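PDB 6NST: branched-chain-amino-acid aminotransferase from Pseudomonas aeruginosa, which probably catalyses the reversible, pyridoxal-phosphate-dependent exchange of an amino group between leucine, isoleucine or valine and 2-oxoglutarate. Local coordinates for residues W11-L16 with K117-I122; A135-I140 with G275-V280; T210-A215 with E238-R243. The protein carries 1 engineered substitution. One frame throughout, in Å; residues are numbered along the deposited sequence.

From the N terminus, strands 9-12 and 15-18 form a hairpin, and contact 1 closes a loop of 100 residues by pairing its first strand, 9-12, with strand 118-126, near one end of the antiparallel sheet. The chain then runs through helix 134-138, where contact 2 opens. It closes only at 275-280, where helix 279-292 begins, so its loop takes in the strands of the mixed sheet. Contact 3 is nested inside that loop: it brings together the chain after strand 207-210 and the chain after strand 235-238. Contact 1 is in series with the other two and lies on the opposite side of the chain's centre from both. Contacts 2 and 3 do not touch; their centres are about 22 Å apart.

Contact 1 of 3, residues W11-L16 with K117-I122; sequences WYDGEL and KVHVII
The carboxylate of D13 takes the backbone N-H of V120 on OD1 in an almost straight bond (OD1 to N 2.7 Å, 172° at the hydrogen). This bond extends the antiparallel β-ladder between strand 9-12, the inner strand of the hairpin, and strand 118-126. At the ladder's end D13 N donates to V120 O, while OD1 accepts where a strand carbonyl otherwise would; W11 O receives I122 N (2.9 Å) further along. D13 and G14 are the central residues of a type I' turn, and aspartate and glycine both suit its positive phi angles.

The other oxygen, OD2, accepts H119 ND1-H on its syn lone pair in a bent bond (2.7 Å, 132°), lying out of the imidazole plane. The positive charge of K117 lies nearby, with NZ 4.1 Å from D13 OD2, beyond salt-bridge range.

Two aromatics pack on opposite sides of the sheet. W11 meets V120 CG1 with its ring edge at CZ3 (3.5 Å), and also packs against A83 of helix 77-89. Y12 sends its OH to T23 O; with CG anti to the backbone N (chi1 -164°), its ring lies face-on over I121, whose CG2 sits 3.7 Å from the ring centroid.

Contact 2 of 3, residues A135-I140 with G275-V280; sequences ALQQGI and GRRGPV
R277 lays its guanidinium flat against the backbone of Q137, whose carbonyl O stands over the centre of the plane; the NH1 end meets Q137 CG at 3.3 Å and CB at 3.4 Å. This is the closer part of the contact, although Q137 is poorly ordered and the distances to its side chain are approximate. The arginine leaves its backbone with CG opposite N (chi1 -178°) and stays extended until a bend at chi3 (57°), which turns the planar head alongside the glutamine. A long, flat side chain suits the place, because its face can rest on a peptide and a CH2 group while NH1 bonds elsewhere. NH1 donates to Q285 OE1, and NE2 of the same Q285 bonds L136 O, so one glutamine ties the arginine to the helix end.

The other side is loose. Q138 O comes no nearer than 4.2 Å to R276 CA and 4.2 Å to G275 O, and the long arm of R276 leads away from the helix at the exposed surface, where Q137 is exposed too.

G139, whose positive phi of 107° suits glycine, ends the weakly bonded helix 134-138 and leads into strand 140-145, which pairs with strand 262-267. R277 packs on P263 of that strand and E282 of helix 279-292, while L136 rests on F289 of the same helix.

Contact 3 of 3, residues T210-A215 with E238-R243; sequences TPEVTA and EKRITR
T210 O receives K239 N at 3.3 Å, and E238 CA approaches the same oxygen at 3.4 Å as a CA-H donor. One residue further, P211 CA-H points at K239 O, with CA 3.4 Å from the oxygen and the C-H almost straight (167°). E212 N, the next N-H that a parallel ladder would direct at K239 O, stays too far from it for a hydrogen bond, so the P211 contact is what remains as the ladder ends. Around these backbone atoms the side chains fill in. I241 reaches across with CD1 to P211 CD (3.8 Å), two apolar groups that suit this buried spot, and T210 CG2 lies beside E238 CG (4.0 Å), the two side chains pointing the same way. E212 lies over the K239 peptide, with CG 3.6 Å from K239 C. Its chi1 of 12° is nearly eclipsed, and the extended chain then carries OE2 to the aliphatic part of R240, 3.4 Å from CG; within this chain the charges do not meet, OE2 lying 4.8 Å from R240 NE.

Strands 207-210 and 235-238 are parallel neighbours joined through helix 220-231, a β-α-β crossover, and this contact lies where the chain runs out of both strands. The helix helps to set the first shell, its R222 NH2 making a salt bridge to E238 OE2 and donating to P211 O, while T210 OG1 bonds I200 O of strand 199-204.

Further out, K239 NZ pairs with E245 of helix 243-247, and R240 turns its charged head to Y191 in a cation-pi contact, its NH2 making salt bridges to E189 of its own chain and to E189 of a neighbouring subunit.

Contact 1 of 3, residues W11-L16 with K117-I122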
# COMPACT_ATOMS: atom_id res chain seq x y z
N TRP A 11 17.46 38.32 14.34
CA TRP A 11 18.80 37.82 14.04
C TRP A 11 18.81 37.30 12.61
O TRP A 11 18.02 36.42 12.25
CB TRP A 11 19.18 36.72 15.02
CG TRP A 11 20.61 36.29 14.96
CD1 TRP A 11 21.65 36.79 15.69
CD2 TRP A 11 21.17 35.27 14.13
NE1 TRP A 11 22.82 36.14 15.36
CE2 TRP A 11 22.55 35.20 14.40
CE3 TRP A 11 20.63 34.40 13.17
CZ2 TRP A 11 23.40 34.30 13.77
CZ3 TRP A 11 21.48 33.51 12.54
CH2 TRP A 11 22.84 33.46 12.83
N TYR A 12 19.70 37.85 11.78
CA TYR A 12 19.72 37.57 10.35
C TYR A 12 21.17 37.41 9.92
O TYR A 12 21.88 38.41 9.72
CB TYR A 12 19.02 38.68 9.58
CG TYR A 12 18.63 38.35 8.15
CD1 TYR A 12 19.16 37.26 7.48
CD2 TYR A 12 17.71 39.15 7.47
CE1 TYR A 12 18.80 36.97 6.18
CE2 TYR A 12 17.34 38.86 6.17
CZ TYR A 12 17.89 37.77 5.53
OH TYR A 12 17.52 37.49 4.24
N ASP A 13 21.61 36.16 9.79
CA ASP A 13 22.92 35.81 9.24
C ASP A 13 24.06 36.48 10.02
O ASP A 13 24.91 37.19 9.47
CB ASP A 13 23.00 36.17 7.75
CG ASP A 13 22.12 35.28 6.89
OD1 ASP A 13 21.50 34.35 7.44
OD2 ASP A 13 22.04 35.53 5.67
N GLY A 14 24.08 36.23 11.33
CA GLY A 14 25.15 36.67 12.19
C GLY A 14 24.95 38.03 12.84
O GLY A 14 25.71 38.37 13.75
N GLU A 15 23.97 38.80 12.40
CA GLU A 15 23.75 40.14 12.90
C GLU A 15 22.27 40.35 13.20
O GLU A 15 21.40 39.69 12.63
CB GLU A 15 24.22 41.21 11.90
CG GLU A 15 25.72 41.22 11.63
CD GLU A 15 26.11 42.25 10.59
OE1 GLU A 15 25.21 42.87 9.99
OE2 GLU A 15 27.33 42.45 10.37
N LEU A 16 22.00 41.27 14.12
CA LEU A 16 20.64 41.73 14.36
C LEU A 16 20.31 42.83 13.37
O LEU A 16 21.11 43.74 13.16
CB LEU A 16 20.47 42.23 15.80
CG LEU A 16 20.70 41.23 16.93
CD1 LEU A 16 20.77 41.97 18.25
CD2 LEU A 16 19.60 40.18 16.95
N LYS A 117 23.30 29.59 -1.47
CA LYS A 117 23.78 30.04 -0.17
C LYS A 117 22.73 29.76 0.89
O LYS A 117 21.53 29.92 0.66
CB LYS A 117 24.12 31.53 -0.20
CG LYS A 117 24.83 32.04 1.04
CD LYS A 117 25.21 33.50 0.90
CE LYS A 117 25.92 34.02 2.14
NZ LYS A 117 25.07 33.91 3.35
N VAL A 118 23.19 29.34 2.07
CA VAL A 118 22.32 29.05 3.20
C VAL A 118 22.23 30.28 4.08
O VAL A 118 23.25 30.82 4.51
CB VAL A 118 22.84 27.84 3.99
CG1 VAL A 118 21.94 27.56 5.18
CG2 VAL A 118 22.94 26.61 3.10
N HIS A 119 21.00 30.72 4.35
CA HIS A 119 20.73 31.83 5.25
C HIS A 119 19.99 31.33 6.48
O HIS A 119 19.27 30.33 6.42
CB HIS A 119 19.91 32.92 4.56
CG HIS A 119 20.58 33.50 3.34
ND1 HIS A 119 21.09 34.77 3.31
CD2 HIS A 119 20.82 32.96 2.12
CE1 HIS A 119 21.61 35.00 2.12
NE2 HIS A 119 21.46 33.92 1.38
N VAL A 120 20.15 32.03 7.60
CA VAL A 120 19.52 31.66 8.86
C VAL A 120 18.89 32.90 9.47
O VAL A 120 19.53 33.96 9.54
CB VAL A 120 20.54 31.04 9.84
CG1 VAL A 120 19.86 30.68 11.15
CG2 VAL A 120 21.21 29.83 9.23
N ILE A 121 17.63 32.78 9.91
CA ILE A 121 16.95 33.86 10.61
C ILE A 121 16.31 33.31 11.88
O ILE A 121 15.86 32.16 11.92
CB ILE A 121 15.87 34.55 9.73
CG1 ILE A 121 14.88 33.52 9.18
CG2 ILE A 121 16.52 35.34 8.62
CD1 ILE A 121 13.54 33.50 9.91
N ILE A 122 16.31 34.13 12.92
CA ILE A 122 15.70 33.75 14.19
C ILE A 122 14.83 34.90 14.68
O ILE A 122 15.34 35.90 15.20
CB ILE A 122 16.74 33.36 15.25
CG1 ILE A 122 17.65 32.26 14.71
CG2 ILE A 122 16.05 32.90 16.53
CD1 ILE A 122 18.75 31.85 15.66

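Contact 2 of 3, residues A135-I140 with G275-V280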
# COMPACT_ATOMS: atom_id res chain seq x y z
N ALA A 135 -9.73 26.51 25.55
CA ALA A 135 -9.41 25.21 24.98
C ALA A 135 -8.32 24.48 25.73
O ALA A 135 -8.12 23.28 25.50
CB ALA A 135 -9.00 25.38 23.51
N LEU A 136 -7.61 25.16 26.63
CA LEU A 136 -6.49 24.55 27.34
C LEU A 136 -6.93 23.77 28.57
O LEU A 136 -6.17 22.93 29.06
CB LEU A 136 -5.49 25.63 27.74
CG LEU A 136 -4.09 25.24 28.22
CD1 LEU A 136 -3.36 24.40 27.18
CD2 LEU A 136 -3.31 26.50 28.54
N GLN A 137 -8.14 24.01 29.07
CA GLN A 137 -8.63 23.35 30.27
C GLN A 137 -9.96 22.64 30.09
O GLN A 137 -10.43 21.99 31.03
CB GLN A 137 -8.74 24.36 31.43
CG GLN A 137 -7.42 25.03 31.79
CD GLN A 137 -7.57 26.03 32.92
OE1 GLN A 137 -8.68 26.36 33.33
NE2 GLN A 137 -6.44 26.50 33.43
N GLN A 138 -10.59 22.75 28.92
CA GLN A 138 -11.89 22.14 28.68
C GLN A 138 -11.91 21.14 27.53
O GLN A 138 -12.82 20.30 27.49
CB GLN A 138 -12.95 23.22 28.42
CG GLN A 138 -13.14 24.17 29.59
CD GLN A 138 -13.98 25.38 29.24
OE1 GLN A 138 -14.28 25.63 28.07
NE2 GLN A 138 -14.35 26.16 30.25
N GLY A 139 -10.97 21.21 26.61
CA GLY A 139 -10.92 20.25 25.53
C GLY A 139 -11.33 20.87 24.21
O GLY A 139 -12.16 21.79 24.15
N ILE A 140 -10.75 20.36 23.13
CA ILE A 140 -11.03 20.84 21.78
C ILE A 140 -11.79 19.77 21.01
O ILE A 140 -11.84 18.60 21.40
CB ILE A 140 -9.74 21.23 21.03
CG1 ILE A 140 -8.82 20.02 20.88
CG2 ILE A 140 -9.01 22.34 21.77
CD1 ILE A 140 -7.56 20.30 20.09
N GLY A 275 -16.04 13.64 28.21
CA GLY A 275 -16.12 14.86 27.44
C GLY A 275 -15.43 16.05 28.04
O GLY A 275 -15.62 17.17 27.56
N ARG A 276 -14.62 15.86 29.09
CA ARG A 276 -13.88 16.94 29.71
C ARG A 276 -12.45 16.47 29.94
O ARG A 276 -12.08 15.34 29.60
CB ARG A 276 -14.54 17.40 31.01
CG ARG A 276 -14.76 16.29 32.02
CD ARG A 276 -15.49 16.79 33.25
NE ARG A 276 -15.70 15.72 34.22
CZ ARG A 276 -16.78 14.95 34.26
NH1 ARG A 276 -17.76 15.12 33.38
NH2 ARG A 276 -16.89 13.99 35.17
N ARG A 277 -11.63 17.35 30.52
CA ARG A 277 -10.24 17.04 30.79
C ARG A 277 -10.15 15.95 31.85
O ARG A 277 -10.64 16.13 32.97
CB ARG A 277 -9.49 18.29 31.22
CG ARG A 277 -8.01 18.09 31.49
CD ARG A 277 -7.34 19.40 31.90
NE ARG A 277 -7.98 19.98 33.08
CZ ARG A 277 -7.72 21.20 33.54
NH1 ARG A 277 -6.84 21.98 32.92
NH2 ARG A 277 -8.35 21.65 34.62
N GLY A 278 -9.54 14.83 31.51
CA GLY A 278 -9.43 13.71 32.42
C GLY A 278 -8.38 13.94 33.48
O GLY A 278 -7.61 14.92 33.46
N PRO A 279 -8.33 13.02 34.45
CA PRO A 279 -7.39 13.18 35.57
C PRO A 279 -5.94 13.07 35.15
O PRO A 279 -5.10 13.87 35.59
CB PRO A 279 -7.78 12.04 36.52
CG PRO A 279 -9.14 11.59 36.07
CD PRO A 279 -9.19 11.84 34.60
N VAL A 280 -5.62 12.08 34.31
CA VAL A 280 -4.24 11.89 33.89
C VAL A 280 -3.77 13.06 33.03
O VAL A 280 -2.65 13.55 33.19
CB VAL A 280 -4.09 10.55 33.15
CG1 VAL A 280 -2.68 10.39 32.59
CG2 VAL A 280 -4.42 9.39 34.09

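Contact 3 of 3, residues T210-A215 with E238-R243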
# COMPACT_ATOMS: atom_id res chain seq x y z
N THR A 210 0.41 6.04 22.95
CA THR A 210 0.76 7.04 21.96
C THR A 210 1.36 6.32 20.76
O THR A 210 1.98 5.27 20.93
CB THR A 210 1.74 8.08 22.53
OG1 THR A 210 1.96 9.11 21.56
CG2 THR A 210 3.07 7.44 22.89
N PRO A 211 1.16 6.85 19.55
CA PRO A 211 1.76 6.20 18.38
C PRO A 211 3.28 6.17 18.49
O PRO A 211 3.91 7.14 18.90
CB PRO A 211 1.30 7.09 17.21
CG PRO A 211 0.06 7.76 17.72
CD PRO A 211 0.29 7.98 19.18
N GLU A 212 3.85 5.02 18.13
CA GLU A 212 5.29 4.88 18.11
C GLU A 212 5.90 5.83 17.09
O GLU A 212 5.27 6.20 16.10
CB GLU A 212 5.68 3.44 17.80
CG GLU A 212 4.51 2.59 17.31
CD GLU A 212 4.92 1.18 16.93
OE1 GLU A 212 5.58 0.51 17.75
OE2 GLU A 212 4.57 0.74 15.82
N VAL A 213 7.14 6.25 17.35
CA VAL A 213 7.85 7.18 16.48
C VAL A 213 8.03 6.52 15.11
O VAL A 213 9.13 6.08 14.76
CB VAL A 213 9.21 7.59 17.08
CG1 VAL A 213 9.74 8.83 16.37
CG2 VAL A 213 9.07 7.84 18.57
N THR A 214 6.94 6.45 14.34
CA THR A 214 6.92 5.71 13.09
C THR A 214 6.89 6.67 11.91
O THR A 214 7.93 6.96 11.31
CB THR A 214 5.71 4.78 13.06
OG1 THR A 214 5.40 4.35 14.39
CG2 THR A 214 6.00 3.56 12.21
N ALA A 215 5.71 7.17 11.57
CA ALA A 215 5.55 8.16 10.51
C ALA A 215 5.21 9.54 11.05
O ALA A 215 5.07 10.48 10.26
CB ALA A 215 4.48 7.70 9.52
N GLU A 238 3.98 2.55 23.63
CA GLU A 238 4.06 2.99 22.25
C GLU A 238 3.64 1.83 21.35
O GLU A 238 4.24 0.76 21.39
CB GLU A 238 5.47 3.45 21.90
CG GLU A 238 5.92 4.70 22.63
CD GLU A 238 7.37 5.04 22.37
OE1 GLU A 238 8.22 4.12 22.43
OE2 GLU A 238 7.67 6.22 22.10
N LYS A 239 2.60 2.05 20.54
CA LYS A 239 2.10 1.01 19.66
C LYS A 239 1.26 1.65 18.57
O LYS A 239 1.01 2.86 18.58
CB LYS A 239 1.29 -0.03 20.45
CG LYS A 239 -0.04 0.46 20.99
CD LYS A 239 -0.75 -0.66 21.74
CE LYS A 239 -2.20 -0.30 22.03
NZ LYS A 239 -2.98 -0.15 20.78
N ARG A 240 0.84 0.83 17.62
CA ARG A 240 -0.03 1.30 16.55
C ARG A 240 -1.44 1.49 17.10
O ARG A 240 -1.99 0.60 17.74
CB ARG A 240 -0.04 0.32 15.38
CG ARG A 240 1.35 -0.05 14.89
CD ARG A 240 1.28 -1.12 13.82
NE ARG A 240 1.31 -0.56 12.48
CZ ARG A 240 1.16 -1.28 11.37
NH1 ARG A 240 0.96 -2.59 11.45
NH2 ARG A 240 1.20 -0.70 10.18
N ILE A 241 -2.01 2.67 16.84
CA ILE A 241 -3.31 3.06 17.36
C ILE A 241 -4.25 3.29 16.19
O ILE A 241 -3.91 4.02 15.25
CB ILE A 241 -3.21 4.32 18.23
CG1 ILE A 241 -2.34 4.06 19.46
CG2 ILE A 241 -4.60 4.80 18.65
CD1 ILE A 241 -2.10 5.29 20.31
N THR A 242 -5.42 2.68 16.24
CA THR A 242 -6.43 2.92 15.22
C THR A 242 -7.30 4.10 15.62
O THR A 242 -7.31 4.55 16.77
CB THR A 242 -7.29 1.67 15.01
OG1 THR A 242 -8.05 1.41 16.20
CG2 THR A 242 -6.42 0.47 14.69
N ARG A 243 -8.06 4.62 14.65
CA ARG A 243 -8.91 5.77 14.93
C ARG A 243 -10.02 5.41 15.92
O ARG A 243 -10.35 6.21 16.80
CB ARG A 243 -9.49 6.33 13.63
CG ARG A 243 -10.56 5.46 12.97
CD ARG A 243 -11.56 6.32 12.23
NE ARG A 243 -11.06 6.74 10.93
CZ ARG A 243 -11.50 7.80 10.27
NH1 ARG A 243 -10.97 8.09 9.09
NH2 ARG A 243 -12.43 8.59 10.79